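Local coordinates for fasciclin-1 (Drosophila melanogaster, PDB 1O70), which mediates neural cell adhesion as a membrane-anchored surface glycoprotein, here represented by its third and fourth FAS1 domains, at residues R74-M79 with D151-V156; T159-K164 with V293-G298; M170-Y175 with P199-W204; R192-F197 with L235-K240. All blocks are in the same frame, centred on the assembly; numbering follows the deposited sequence.

Contact 1 of 4, residues R74-M79 with D151-V156; sequences RQILNM and DHVLGV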
loop_
_atom_site.group_PDB
_atom_site.type_symbol
_atom_site.label_atom_id
_atom_site.label_comp_id
_atom_site.label_asym_id
_atom_site.label_seq_id
_atom_site.Cartn_x
_atom_site.Cartn_y
_atom_site.Cartn_z
ATOM N N ARG A 74 -6.779 -5.928 16.269
ATOM C CA ARG A 74 -7.451 -4.658 16.479
ATOM C C ARG A 74 -7.019 -3.671 15.391
ATOM O O ARG A 74 -7.832 -2.906 14.874
ATOM C CB ARG A 74 -7.098 -4.113 17.868
ATOM C CG ARG A 74 -7.984 -2.967 18.356
ATOM C CD ARG A 74 -7.785 -2.714 19.854
ATOM N NE ARG A 74 -7.805 -3.972 20.604
ATOM C CZ ARG A 74 -6.739 -4.517 21.187
ATOM N NH1 ARG A 74 -5.561 -3.913 21.118
ATOM N NH2 ARG A 74 -6.844 -5.676 21.830
ATOM N N GLN A 75 -5.735 -3.693 15.040
ATOM C CA GLN A 75 -5.234 -2.798 14.007
ATOM C C GLN A 75 -5.813 -3.191 12.659
ATOM O O GLN A 75 -6.147 -2.333 11.837
ATOM C CB GLN A 75 -3.721 -2.851 13.933
ATOM C CG GLN A 75 -3.034 -2.274 15.132
ATOM C CD GLN A 75 -1.539 -2.190 14.920
ATOM O OE1 GLN A 75 -1.055 -1.421 14.079
ATOM N NE2 GLN A 75 -0.796 -2.992 15.672
ATOM N N ILE A 76 -5.926 -4.494 12.438
ATOM C CA ILE A 76 -6.480 -5.001 11.203
ATOM C C ILE A 76 -7.950 -4.628 11.138
ATOM O O ILE A 76 -8.420 -4.090 10.136
ATOM C CB ILE A 76 -6.302 -6.518 11.132
ATOM C CG1 ILE A 76 -4.810 -6.826 10.970
ATOM C CG2 ILE A 76 -7.149 -7.103 10.008
ATOM C CD1 ILE A 76 -4.474 -8.292 10.843
ATOM N N LEU A 77 -8.673 -4.897 12.220
ATOM C CA LEU A 77 -10.086 -4.556 12.276
ATOM C C LEU A 77 -10.288 -3.063 12.039
ATOM O O LEU A 77 -11.132 -2.674 11.230
ATOM C CB LEU A 77 -10.683 -4.940 13.636
ATOM C CG LEU A 77 -10.961 -6.426 13.919
ATOM C CD1 LEU A 77 -11.180 -6.620 15.406
ATOM C CD2 LEU A 77 -12.180 -6.898 13.129
ATOM N N ASN A 78 -9.507 -2.232 12.722
ATOM C CA ASN A 78 -9.641 -0.787 12.588
ATOM C C ASN A 78 -9.489 -0.219 11.186
ATOM O O ASN A 78 -10.117 0.789 10.868
ATOM C CB ASN A 78 -8.661 -0.068 13.507
ATOM C CG ASN A 78 -8.950 -0.319 14.964
ATOM O OD1 ASN A 78 -10.102 -0.432 15.370
ATOM N ND2 ASN A 78 -7.898 -0.401 15.766
ATOM N N MET A 79 -8.669 -0.841 10.345
ATOM C CA MET A 79 -8.494 -0.314 9.001
ATOM C C MET A 79 -9.659 -0.676 8.082
ATOM O O MET A 79 -9.752 -0.169 6.963
ATOM C CB MET A 79 -7.158 -0.766 8.391
ATOM C CG MET A 79 -7.004 -2.245 8.186
ATOM S SD MET A 79 -5.454 -2.665 7.328
ATOM C CE MET A 79 -4.233 -2.386 8.640
ATOM N N ASP A 151 -13.588 -9.534 -0.660
ATOM C CA ASP A 151 -13.100 -10.901 -0.720
ATOM C C ASP A 151 -11.746 -11.176 -0.095
ATOM O O ASP A 151 -11.241 -12.293 -0.190
ATOM C CB ASP A 151 -13.095 -11.386 -2.169
ATOM C CG ASP A 151 -12.252 -10.516 -3.076
ATOM O OD1 ASP A 151 -11.557 -9.595 -2.581
ATOM O OD2 ASP A 151 -12.291 -10.770 -4.295
ATOM N N HIS A 152 -11.145 -10.169 0.525
ATOM C CA HIS A 152 -9.866 -10.364 1.196
ATOM C C HIS A 152 -9.886 -9.526 2.432
ATOM O O HIS A 152 -10.603 -8.531 2.496
ATOM C CB HIS A 152 -8.676 -9.932 0.341
ATOM C CG HIS A 152 -8.328 -10.904 -0.737
ATOM N ND1 HIS A 152 -8.827 -10.805 -2.018
ATOM C CD2 HIS A 152 -7.550 -12.012 -0.720
ATOM C CE1 HIS A 152 -8.368 -11.806 -2.746
ATOM N NE2 HIS A 152 -7.591 -12.555 -1.983
ATOM N N VAL A 153 -9.100 -9.936 3.416
ATOM C CA VAL A 153 -9.013 -9.210 4.662
ATOM C C VAL A 153 -7.878 -8.202 4.535
ATOM O O VAL A 153 -6.720 -8.573 4.315
ATOM C CB VAL A 153 -8.730 -10.167 5.825
ATOM C CG1 VAL A 153 -8.781 -9.413 7.131
ATOM C CG2 VAL A 153 -9.738 -11.317 5.817
ATOM N N LEU A 154 -8.209 -6.922 4.660
ATOM C CA LEU A 154 -7.196 -5.882 4.552
ATOM C C LEU A 154 -6.183 -6.043 5.686
ATOM O O LEU A 154 -6.477 -6.662 6.714
ATOM C CB LEU A 154 -7.846 -4.494 4.611
ATOM C CG LEU A 154 -8.897 -4.179 3.541
ATOM C CD1 LEU A 154 -9.447 -2.773 3.751
ATOM C CD2 LEU A 154 -8.288 -4.314 2.158
ATOM N N GLY A 155 -4.987 -5.496 5.490
ATOM C CA GLY A 155 -3.959 -5.581 6.509
ATOM C C GLY A 155 -3.282 -6.928 6.661
ATOM O O GLY A 155 -2.488 -7.113 7.579
ATOM N N VAL A 156 -3.597 -7.871 5.778
ATOM C CA VAL A 156 -2.989 -9.208 5.811
ATOM C C VAL A 156 -2.573 -9.557 4.377
ATOM O O VAL A 156 -3.317 -10.198 3.635
ATOM C CB VAL A 156 -3.982 -10.268 6.328
ATOM C CG1 VAL A 156 -3.325 -11.644 6.312
ATOM C CG2 VAL A 156 -4.436 -9.920 7.739
#
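Ile76 and Met79, one helical turn apart on helix 70-79, rest against the turn formed by Val153 to Val156. Ile76 CD1, at the end of an extended chain (chi2 -178°), meets Val156 CG2 at 3.5 Å. CG2 reaches back to the carbonyl of Leu154, 3.4 Å from its O, and also touches Val153 CG1 at 4.0 Å. The Ile76 and Val153 side chains cross at about a right angle. Met79 is the second side chain in the tight part. Its SD lies 3.4 Å from Gly155 CA, and chi3 of 74° bends CE back over the same glycine. Gly155 has a positive phi, as suits the third position of this type II beta turn. The turn belongs to the segment that leaves strand 145-150 at the end of the third FAS1 domain and leads toward the fourth. Side chains pack on backbone and on apolar side chains, without direct hydrogen bonds between the two segments. The polar side chains lie away from it. Gln75 is exposed on the helix, and its backbone O accepts from Asn106 ND2. At the other end, partly exposed His152 stacks on Tyr158 and gives ND1 to Asp151 OD1 at 3.0 Å, from above the carboxylate plane.

Contact 2 of 4, residues T159-K164 with V293-G298; sequences TTVLGK and VECTNG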
loop_
_atom_site.group_PDB
_atom_site.type_symbol
_atom_site.label_atom_id
_atom_site.label_comp_id
_atom_site.label_asym_id
_atom_site.label_seq_id
_atom_site.Cartn_x
_atom_site.Cartn_y
_atom_site.Cartn_z
ATOM N N THR A 159 0.427 -11.435 -0.978
ATOM C CA THR A 159 1.332 -11.343 -2.114
ATOM C C THR A 159 2.714 -10.878 -1.685
ATOM O O THR A 159 2.863 -10.149 -0.701
ATOM C CB THR A 159 0.827 -10.358 -3.181
ATOM O OG1 THR A 159 0.720 -9.043 -2.617
ATOM C CG2 THR A 159 -0.513 -10.809 -3.719
ATOM N N THR A 160 3.725 -11.326 -2.424
ATOM C CA THR A 160 5.100 -10.935 -2.161
ATOM C C THR A 160 5.267 -9.574 -2.835
ATOM O O THR A 160 4.378 -9.117 -3.565
ATOM C CB THR A 160 6.101 -11.895 -2.826
ATOM O OG1 THR A 160 5.933 -11.839 -4.250
ATOM C CG2 THR A 160 5.876 -13.316 -2.361
ATOM N N VAL A 161 6.399 -8.931 -2.591
ATOM C CA VAL A 161 6.692 -7.653 -3.217
ATOM C C VAL A 161 6.433 -7.781 -4.725
ATOM O O VAL A 161 5.733 -6.960 -5.320
ATOM C CB VAL A 161 8.167 -7.271 -2.972
ATOM C CG1 VAL A 161 8.548 -6.069 -3.815
ATOM C CG2 VAL A 161 8.386 -6.988 -1.503
ATOM N N LEU A 162 6.993 -8.825 -5.332
ATOM C CA LEU A 162 6.806 -9.076 -6.768
ATOM C C LEU A 162 5.332 -9.264 -7.122
ATOM O O LEU A 162 4.850 -8.718 -8.113
ATOM C CB LEU A 162 7.575 -10.331 -7.208
ATOM C CG LEU A 162 7.328 -10.760 -8.660
ATOM C CD1 LEU A 162 7.901 -9.697 -9.602
ATOM C CD2 LEU A 162 7.979 -12.119 -8.953
ATOM N N GLY A 163 4.629 -10.046 -6.305
ATOM C CA GLY A 163 3.226 -10.306 -6.563
ATOM C C GLY A 163 2.440 -9.020 -6.606
ATOM O O GLY A 163 1.521 -8.860 -7.416
ATOM N N LYS A 164 2.822 -8.098 -5.728
ATOM C CA LYS A 164 2.185 -6.798 -5.617
ATOM C C LYS A 164 2.506 -5.960 -6.842
ATOM O O LYS A 164 1.612 -5.377 -7.457
ATOM C CB LYS A 164 2.697 -6.080 -4.370
ATOM C CG LYS A 164 1.620 -5.433 -3.520
ATOM C CD LYS A 164 0.789 -4.439 -4.291
ATOM C CE LYS A 164 -0.410 -3.980 -3.480
ATOM N NZ LYS A 164 -1.356 -5.087 -3.224
ATOM N N VAL A 293 3.152 -0.344 2.294
ATOM C CA VAL A 293 2.309 -1.270 1.552
ATOM C C VAL A 293 2.914 -2.637 1.855
ATOM O O VAL A 293 3.757 -3.129 1.115
ATOM C CB VAL A 293 2.353 -0.965 0.032
ATOM C CG1 VAL A 293 1.550 -2.007 -0.746
ATOM C CG2 VAL A 293 1.790 0.443 -0.231
ATOM N N GLU A 294 2.488 -3.234 2.964
ATOM C CA GLU A 294 3.028 -4.515 3.402
ATOM C C GLU A 294 2.895 -5.680 2.448
ATOM O O GLU A 294 1.916 -5.793 1.715
ATOM C CB GLU A 294 2.408 -4.916 4.730
ATOM C CG GLU A 294 3.062 -4.292 5.927
ATOM C CD GLU A 294 2.284 -4.600 7.181
ATOM O OE1 GLU A 294 1.857 -5.775 7.343
ATOM O OE2 GLU A 294 2.116 -3.673 8.004
ATOM N N CYS A 295 3.894 -6.557 2.481
ATOM C CA CYS A 295 3.915 -7.755 1.649
ATOM C C CYS A 295 4.321 -8.952 2.497
ATOM O O CYS A 295 4.620 -8.802 3.681
ATOM C CB CYS A 295 4.893 -7.589 0.495
ATOM S SG CYS A 295 4.435 -6.285 -0.669
ATOM N N THR A 296 4.346 -10.134 1.895
ATOM C CA THR A 296 4.689 -11.339 2.636
ATOM C C THR A 296 6.188 -11.472 2.885
ATOM O O THR A 296 6.607 -12.083 3.871
ATOM C CB THR A 296 4.174 -12.595 1.908
ATOM O OG1 THR A 296 4.704 -12.633 0.574
ATOM C CG2 THR A 296 2.644 -12.571 1.832
ATOM N N ASN A 297 6.994 -10.883 2.005
ATOM C CA ASN A 297 8.443 -10.939 2.138
ATOM C C ASN A 297 9.025 -9.539 2.186
ATOM O O ASN A 297 10.128 -9.310 1.694
ATOM C CB ASN A 297 9.042 -11.688 0.956
ATOM C CG ASN A 297 8.721 -11.031 -0.353
ATOM O OD1 ASN A 297 7.792 -10.231 -0.441
ATOM N ND2 ASN A 297 9.476 -11.371 -1.392
ATOM N N GLY A 298 8.293 -8.594 2.769
ATOM C CA GLY A 298 8.817 -7.245 2.832
ATOM C C GLY A 298 7.756 -6.167 2.837
ATOM O O GLY A 298 6.593 -6.421 3.133
HETATM O O HOH W 1 1.309 -6.970 -0.512
#
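Thr159 and Val161 meet Thr296 and Asn297 through a small set of hydrogen bonds. Thr296 N donates to Thr159 O at 3.0 Å, and Thr296 OG1 adds a weak bond to the same oxygen. Val161 N donates to Asn297 OD1 at 2.9 Å, nearly straight at 160°. It lies in the carbonyl plane, on a lone pair. With chi1 of 60°, the Asn297 amide turns toward the helix start, while its ND2 is held by the carbonyls of Asn189 and Leu187. Thr160 is the N-cap of helix 161-167, and its OG1 accepts from Gly163 N at 3.0 Å. One water joins the segments. It donates to Glu294 O at 2.6 Å and is hydrogen-bonded to Thr159 OG1.

The packing is less polar. Cys295 SG sits 3.7 Å from Val161 CA, and Val161 CG2 lies 4.1 Å from Cys295 CB. Lys164 lays its aliphatic chain past the sulfur, and CE reaches Val293 CG1 at 3.9 Å. Its NZ goes on to Gly130 O in the preceding FAS1 domain.

The first helix of the fourth FAS1 domain is thus joined to the bend between strands 284-295 and 298-303. Asn297 bonds both the first helical N-H and the loop carbonyls. One buried amide thus probably helps to fix the helix start, the loop and the strand bend relative to each other.

Contact 3 of 4, residues M170-Y175 with P199-W204; sequences MMSDTY and PRDKGW. With SO4 (sulfate ion), chain C.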
loop_
_atom_site.group_PDB
_atom_site.type_symbol
_atom_site.label_atom_id
_atom_site.label_comp_id
_atom_site.label_asym_id
_atom_site.label_seq_id
_atom_site.Cartn_x
_atom_site.Cartn_y
_atom_site.Cartn_z
ATOM N N MET A 170 -0.754 1.056 -10.233
ATOM C CA MET A 170 0.007 2.238 -9.862
ATOM C C MET A 170 1.516 2.027 -9.962
ATOM O O MET A 170 2.281 2.985 -10.106
ATOM C CB MET A 170 -0.359 2.650 -8.442
ATOM C CG MET A 170 -0.054 4.096 -8.185
ATOM S SD MET A 170 -0.774 4.693 -6.665
ATOM C CE MET A 170 0.587 4.382 -5.623
ATOM N N MET A 171 1.915 0.759 -9.907
ATOM C CA MET A 171 3.307 0.353 -9.963
ATOM C C MET A 171 3.714 -0.176 -11.328
ATOM O O MET A 171 4.860 -0.576 -11.507
ATOM C CB MET A 171 3.565 -0.725 -8.895
ATOM C CG MET A 171 3.321 -0.251 -7.443
ATOM S SD MET A 171 3.562 -1.552 -6.211
ATOM C CE MET A 171 2.932 -0.811 -4.713
ATOM N N SER A 172 2.796 -0.141 -12.291
ATOM C CA SER A 172 3.044 -0.669 -13.633
ATOM C C SER A 172 4.368 -0.273 -14.300
ATOM O O SER A 172 5.030 -1.127 -14.905
ATOM C CB SER A 172 1.878 -0.315 -14.566
ATOM O OG SER A 172 2.102 0.910 -15.257
ATOM N N ASP A 173 4.763 0.997 -14.191
ATOM C CA ASP A 173 6.017 1.436 -14.799
ATOM C C ASP A 173 7.222 0.818 -14.100
ATOM O O ASP A 173 8.087 0.208 -14.737
ATOM C CB ASP A 173 6.131 2.965 -14.772
ATOM C CG ASP A 173 5.304 3.630 -15.854
ATOM O OD1 ASP A 173 4.783 2.922 -16.721
ATOM O OD2 ASP A 173 5.168 4.864 -15.849
ATOM N N THR A 174 7.282 0.977 -12.785
ATOM C CA THR A 174 8.387 0.409 -12.041
ATOM C C THR A 174 8.434 -1.111 -12.234
ATOM O O THR A 174 9.515 -1.691 -12.327
ATOM C CB THR A 174 8.298 0.749 -10.534
ATOM O OG1 THR A 174 8.582 2.139 -10.346
ATOM C CG2 THR A 174 9.303 -0.066 -9.735
ATOM N N TYR A 175 7.274 -1.755 -12.332
ATOM C CA TYR A 175 7.254 -3.204 -12.512
ATOM C C TYR A 175 7.774 -3.576 -13.893
ATOM O O TYR A 175 8.512 -4.551 -14.053
ATOM C CB TYR A 175 5.836 -3.754 -12.326
ATOM C CG TYR A 175 5.654 -5.170 -12.829
ATOM C CD1 TYR A 175 6.365 -6.237 -12.273
ATOM C CD2 TYR A 175 4.772 -5.440 -13.876
ATOM C CE1 TYR A 175 6.197 -7.539 -12.751
ATOM C CE2 TYR A 175 4.594 -6.728 -14.363
ATOM C CZ TYR A 175 5.305 -7.772 -13.802
ATOM O OH TYR A 175 5.114 -9.040 -14.296
ATOM N N PRO A 199 8.625 4.063 -7.240
ATOM C CA PRO A 199 8.061 5.295 -7.800
ATOM C C PRO A 199 6.737 4.927 -8.501
ATOM O O PRO A 199 6.662 3.920 -9.203
ATOM C CB PRO A 199 9.132 5.745 -8.792
ATOM C CG PRO A 199 10.414 5.198 -8.189
ATOM C CD PRO A 199 9.984 3.818 -7.761
ATOM N N ARG A 200 5.692 5.726 -8.301
ATOM C CA ARG A 200 4.402 5.458 -8.927
ATOM C C ARG A 200 4.486 5.858 -10.397
ATOM O O ARG A 200 5.427 6.538 -10.800
ATOM C CB ARG A 200 3.306 6.273 -8.248
ATOM C CG ARG A 200 3.553 7.760 -8.341
ATOM C CD ARG A 200 2.600 8.547 -7.474
ATOM N NE ARG A 200 1.219 8.372 -7.895
ATOM C CZ ARG A 200 0.216 9.150 -7.497
ATOM N NH1 ARG A 200 0.448 10.161 -6.663
ATOM N NH2 ARG A 200 -1.016 8.921 -7.933
ATOM N N ASP A 201 3.509 5.442 -11.201
ATOM C CA ASP A 201 3.510 5.786 -12.617
ATOM C C ASP A 201 3.657 7.301 -12.833
ATOM O O ASP A 201 4.510 7.737 -13.621
ATOM C CB ASP A 201 2.232 5.271 -13.286
ATOM C CG ASP A 201 2.341 3.800 -13.721
ATOM O OD1 ASP A 201 3.295 3.090 -13.293
ATOM O OD2 ASP A 201 1.460 3.348 -14.490
ATOM N N LYS A 202 2.842 8.099 -12.137
ATOM C CA LYS A 202 2.896 9.564 -12.258
ATOM C C LYS A 202 4.343 10.048 -12.070
ATOM O O LYS A 202 4.780 11.006 -12.713
ATOM C CB LYS A 202 1.996 10.224 -11.210
ATOM C CG LYS A 202 1.744 11.712 -11.454
ATOM C CD LYS A 202 1.050 12.383 -10.264
ATOM C CE LYS A 202 -0.231 11.655 -9.823
ATOM N NZ LYS A 202 -1.344 11.687 -10.818
ATOM N N GLY A 203 5.071 9.376 -11.179
ATOM C CA GLY A 203 6.456 9.722 -10.938
ATOM C C GLY A 203 7.311 9.509 -12.177
ATOM O O GLY A 203 8.072 10.403 -12.547
ATOM N N TRP A 204 7.210 8.346 -12.824
ATOM C CA TRP A 204 8.004 8.117 -14.032
ATOM C C TRP A 204 7.535 9.048 -15.151
ATOM O O TRP A 204 8.349 9.474 -15.978
ATOM C CB TRP A 204 7.922 6.659 -14.505
ATOM C CG TRP A 204 8.716 5.713 -13.632
ATOM C CD1 TRP A 204 8.216 4.705 -12.852
ATOM C CD2 TRP A 204 10.145 5.712 -13.412
ATOM N NE1 TRP A 204 9.229 4.092 -12.160
ATOM C CE2 TRP A 204 10.414 4.682 -12.482
ATOM C CE3 TRP A 204 11.213 6.482 -13.904
ATOM C CZ2 TRP A 204 11.710 4.392 -12.038
ATOM C CZ3 TRP A 204 12.515 6.190 -13.453
ATOM C CH2 TRP A 204 12.743 5.153 -12.526
HETATM S S SO4 C . -0.598 6.910 -10.900
HETATM O O1 SO4 C . -1.031 5.517 -10.892
HETATM O O2 SO4 C . 0.783 6.982 -10.395
HETATM O O3 SO4 C . -0.637 7.460 -12.263
HETATM O O4 SO4 C . -1.492 7.691 -10.023
HETATM O O HOH W 2 5.405 2.770 -11.317
#
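Thr174 OG1 lies at the edge of the Trp204 indole, in the ring plane, and accepts from NE1 at 2.7 Å. Pro199 CB covers one face of the ring, 3.6 Å above the plane and toward the rim. Asp173 CB approaches CD1 obliquely. The contact lies in the fourth FAS1 domain, where helix 172-177 packs on the start of helix 201-210, just after strand 193-199. The Asp173 and Asp201 carboxylates are stacked, their planes 22° apart. Arg200, the N-cap residue, has Lys202 CE over one guanidinium face and the sulfate O4 at its edge. NE donates to sulfate O2, which also accepts from Lys202 N at the helix start. The sulfate probably comes from the crystallisation liquor.

Asp201 serves several donors. Ser172 OG gives to OD2 at 2.6 Å, on the syn lone pair. Asp173 N gives to OD1 at 2.7 Å from the syn side. These donors would probably ease the closeness of the two carboxylates. Asp201 N itself donates to Met170 O at 3.0 Å. Chi1 of -71° places Thr174 OG1 beside its own backbone N, facing the strand end. There its proton goes to Pro199 O at 2.9 Å, in the carbonyl plane.

Contact 4 of 4, residues R192-F197 with L235-K240; sequences RRFTYF and LAISDK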
loop_
_atom_site.group_PDB
_atom_site.type_symbol
_atom_site.label_atom_id
_atom_site.label_comp_id
_atom_site.label_asym_id
_atom_site.label_seq_id
_atom_site.Cartn_x
_atom_site.Cartn_y
_atom_site.Cartn_z
ATOM N N ARG A 192 14.436 -13.598 2.137
ATOM C CA ARG A 192 14.975 -12.268 2.416
ATOM C C ARG A 192 13.805 -11.335 2.705
ATOM O O ARG A 192 12.645 -11.701 2.518
ATOM C CB ARG A 192 15.738 -11.736 1.198
ATOM C CG ARG A 192 16.550 -12.781 0.445
ATOM C CD ARG A 192 17.892 -13.070 1.102
ATOM N NE ARG A 192 18.829 -11.957 0.960
ATOM C CZ ARG A 192 20.119 -12.012 1.291
ATOM N NH1 ARG A 192 20.642 -13.133 1.786
ATOM N NH2 ARG A 192 20.890 -10.942 1.133
ATOM N N ARG A 193 14.111 -10.133 3.168
ATOM C CA ARG A 193 13.076 -9.154 3.444
ATOM C C ARG A 193 13.419 -7.891 2.666
ATOM O O ARG A 193 14.483 -7.306 2.855
ATOM C CB ARG A 193 12.991 -8.873 4.944
ATOM C CG ARG A 193 12.229 -9.946 5.706
ATOM C CD ARG A 193 10.765 -9.986 5.272
ATOM N NE ARG A 193 10.021 -11.102 5.853
ATOM C CZ ARG A 193 10.114 -12.366 5.439
ATOM N NH1 ARG A 193 10.926 -12.680 4.438
ATOM N NH2 ARG A 193 9.383 -13.316 6.016
ATOM N N PHE A 194 12.522 -7.489 1.771
ATOM C CA PHE A 194 12.757 -6.312 0.961
ATOM C C PHE A 194 11.948 -5.096 1.357
ATOM O O PHE A 194 10.793 -5.198 1.773
ATOM C CB PHE A 194 12.453 -6.582 -0.509
ATOM C CG PHE A 194 13.098 -7.801 -1.063
ATOM C CD1 PHE A 194 12.504 -9.047 -0.895
ATOM C CD2 PHE A 194 14.265 -7.707 -1.809
ATOM C CE1 PHE A 194 13.050 -10.186 -1.481
ATOM C CE2 PHE A 194 14.821 -8.839 -2.399
ATOM C CZ PHE A 194 14.211 -10.085 -2.230
ATOM N N THR A 195 12.577 -3.938 1.212
ATOM C CA THR A 195 11.929 -2.662 1.471
ATOM C C THR A 195 12.140 -1.925 0.153
ATOM O O THR A 195 13.187 -1.312 -0.074
ATOM C CB THR A 195 12.601 -1.915 2.618
ATOM O OG1 THR A 195 12.414 -2.652 3.830
ATOM C CG2 THR A 195 11.996 -0.546 2.783
ATOM N N TYR A 196 11.143 -2.009 -0.723
ATOM C CA TYR A 196 11.218 -1.404 -2.048
ATOM C C TYR A 196 10.524 -0.043 -2.126
ATOM O O TYR A 196 9.312 0.064 -1.909
ATOM C CB TYR A 196 10.601 -2.372 -3.072
ATOM C CG TYR A 196 11.021 -2.177 -4.522
ATOM C CD1 TYR A 196 10.425 -2.930 -5.537
ATOM C CD2 TYR A 196 11.989 -1.238 -4.888
ATOM C CE1 TYR A 196 10.766 -2.755 -6.876
ATOM C CE2 TYR A 196 12.347 -1.055 -6.227
ATOM C CZ TYR A 196 11.728 -1.814 -7.220
ATOM O OH TYR A 196 12.045 -1.603 -8.548
ATOM N N PHE A 197 11.306 0.993 -2.420
ATOM C CA PHE A 197 10.767 2.334 -2.568
ATOM C C PHE A 197 10.398 2.418 -4.034
ATOM O O PHE A 197 11.252 2.653 -4.890
ATOM C CB PHE A 197 11.804 3.403 -2.213
ATOM C CG PHE A 197 12.233 3.368 -0.785
ATOM C CD1 PHE A 197 13.209 2.472 -0.373
ATOM C CD2 PHE A 197 11.601 4.168 0.167
ATOM C CE1 PHE A 197 13.558 2.358 0.966
ATOM C CE2 PHE A 197 11.938 4.067 1.517
ATOM C CZ PHE A 197 12.918 3.156 1.919
ATOM N N LEU A 235 15.991 -0.489 -3.719
ATOM C CA LEU A 235 15.766 -1.736 -2.996
ATOM C C LEU A 235 16.688 -2.064 -1.835
ATOM O O LEU A 235 17.867 -2.363 -2.028
ATOM C CB LEU A 235 15.792 -2.907 -3.983
ATOM C CG LEU A 235 15.417 -4.274 -3.403
ATOM C CD1 LEU A 235 13.951 -4.257 -2.984
ATOM C CD2 LEU A 235 15.671 -5.365 -4.441
ATOM N N ALA A 236 16.125 -2.031 -0.632
ATOM C CA ALA A 236 16.859 -2.339 0.587
ATOM C C ALA A 236 16.664 -3.810 0.938
ATOM O O ALA A 236 15.537 -4.289 1.040
ATOM C CB ALA A 236 16.368 -1.464 1.728
ATOM N N ILE A 237 17.766 -4.522 1.139
ATOM C CA ILE A 237 17.705 -5.945 1.451
ATOM C C ILE A 237 18.356 -6.272 2.789
ATOM O O ILE A 237 19.555 -6.063 2.963
ATOM C CB ILE A 237 18.417 -6.766 0.353
ATOM C CG1 ILE A 237 17.856 -6.371 -1.024
ATOM C CG2 ILE A 237 18.254 -8.254 0.627
ATOM C CD1 ILE A 237 18.592 -6.980 -2.218
ATOM N N SER A 238 17.566 -6.765 3.738
ATOM C CA SER A 238 18.099 -7.153 5.044
ATOM C C SER A 238 17.251 -8.266 5.655
ATOM O O SER A 238 16.392 -8.848 4.986
ATOM C CB SER A 238 18.193 -5.953 6.002
ATOM O OG SER A 238 16.945 -5.548 6.515
ATOM N N ASP A 239 17.512 -8.594 6.913
ATOM C CA ASP A 239 16.765 -9.653 7.573
ATOM C C ASP A 239 15.406 -9.136 8.038
ATOM O O ASP A 239 14.512 -9.919 8.361
ATOM C CB ASP A 239 17.572 -10.202 8.758
ATOM C CG ASP A 239 17.882 -9.138 9.792
ATOM O OD1 ASP A 239 18.017 -7.955 9.407
ATOM O OD2 ASP A 239 18.006 -9.484 10.985
ATOM N N LYS A 240 15.250 -7.816 8.067
ATOM C CA LYS A 240 13.985 -7.229 8.491
ATOM C C LYS A 240 13.463 -6.174 7.510
ATOM O O LYS A 240 14.177 -5.740 6.606
ATOM C CB LYS A 240 14.129 -6.606 9.881
ATOM C CG LYS A 240 15.064 -5.428 9.955
ATOM C CD LYS A 240 15.117 -4.880 11.365
ATOM C CE LYS A 240 16.056 -3.688 11.443
ATOM N NZ LYS A 240 16.159 -3.148 12.831
HETATM O O HOH W 3 14.265 -4.749 3.900
#
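Four backbone hydrogen bonds join strand 193-197 to strand 235-238. Thr195 N donates to Ala236 O at 3.0 Å, and Ala236 N returns to Thr195 O at 3.1 Å. Arg193 and Ser238 form the second pair. Ser238 N meets Arg193 O in a straight bond at 171°, while Arg193 N to Ser238 O is more bent at 139°. The pairing is antiparallel, with Phe194-Ile237 and Tyr196-Leu235 as the non-hydrogen-bonded pairs. A water links strand 193-197 to the residues after strand 235-238. It is hydrogen-bonded to Arg193 O, Lys240 O and Thr195 OG1. Ser238 OG gives its proton to Lys240 O at 2.8 Å.

On one face of the sheet Leu235 packs across to two aromatic residues. CD1 lies 3.7 Å from Phe194 CD2 and 3.8 Å from Tyr196 CB. With CG anti to the backbone N (chi1 -174°), its tip comes between them. Ile237 lies side by side with Phe194, CG1 to CD2 at 3.9 Å, and its CG2 touches the guanidinium edge of Arg192. On the other face Thr195 CB meets Ala236 CB, and Arg193 passes its CB and CG along the carbonyls of residues 238 to 240.

Strand 235-238 is an edge strand of the sheet in the fourth FAS1 domain. Strand 193-199 separates it from strand 298-303. Tyr196 packs on Val161 and Leu165 of helix 161-167, and Phe197 on Leu247 of helix 244-253.

How the contacts relate
Contact 1 belongs to the third FAS1 domain, and contacts 2, 3 and 4 to the fourth. Segment 151-156 of contact 1 leads almost directly into 159-164, so contacts 1 and 2 adjoin in sequence, with centres about 16 Å apart. Contact 2 closes a long loop that holds contacts 3 and 4. It meets contact 4, centres about 11 Å apart, where Asn297 O lies 3.0 Å from Phe194 N, a probable hydrogen bond. Contact 3 touches contact 2 through Lys164 and Met171, and contact 4 where Thr174 CG2 lies 3.4 Å from Tyr196 OH. Contacts 1 and 3, with centres about 25 Å apart, lie on opposite sides of the chain's centre. Sulfate, probably from the crystallisation liquor, is bound at contact 3.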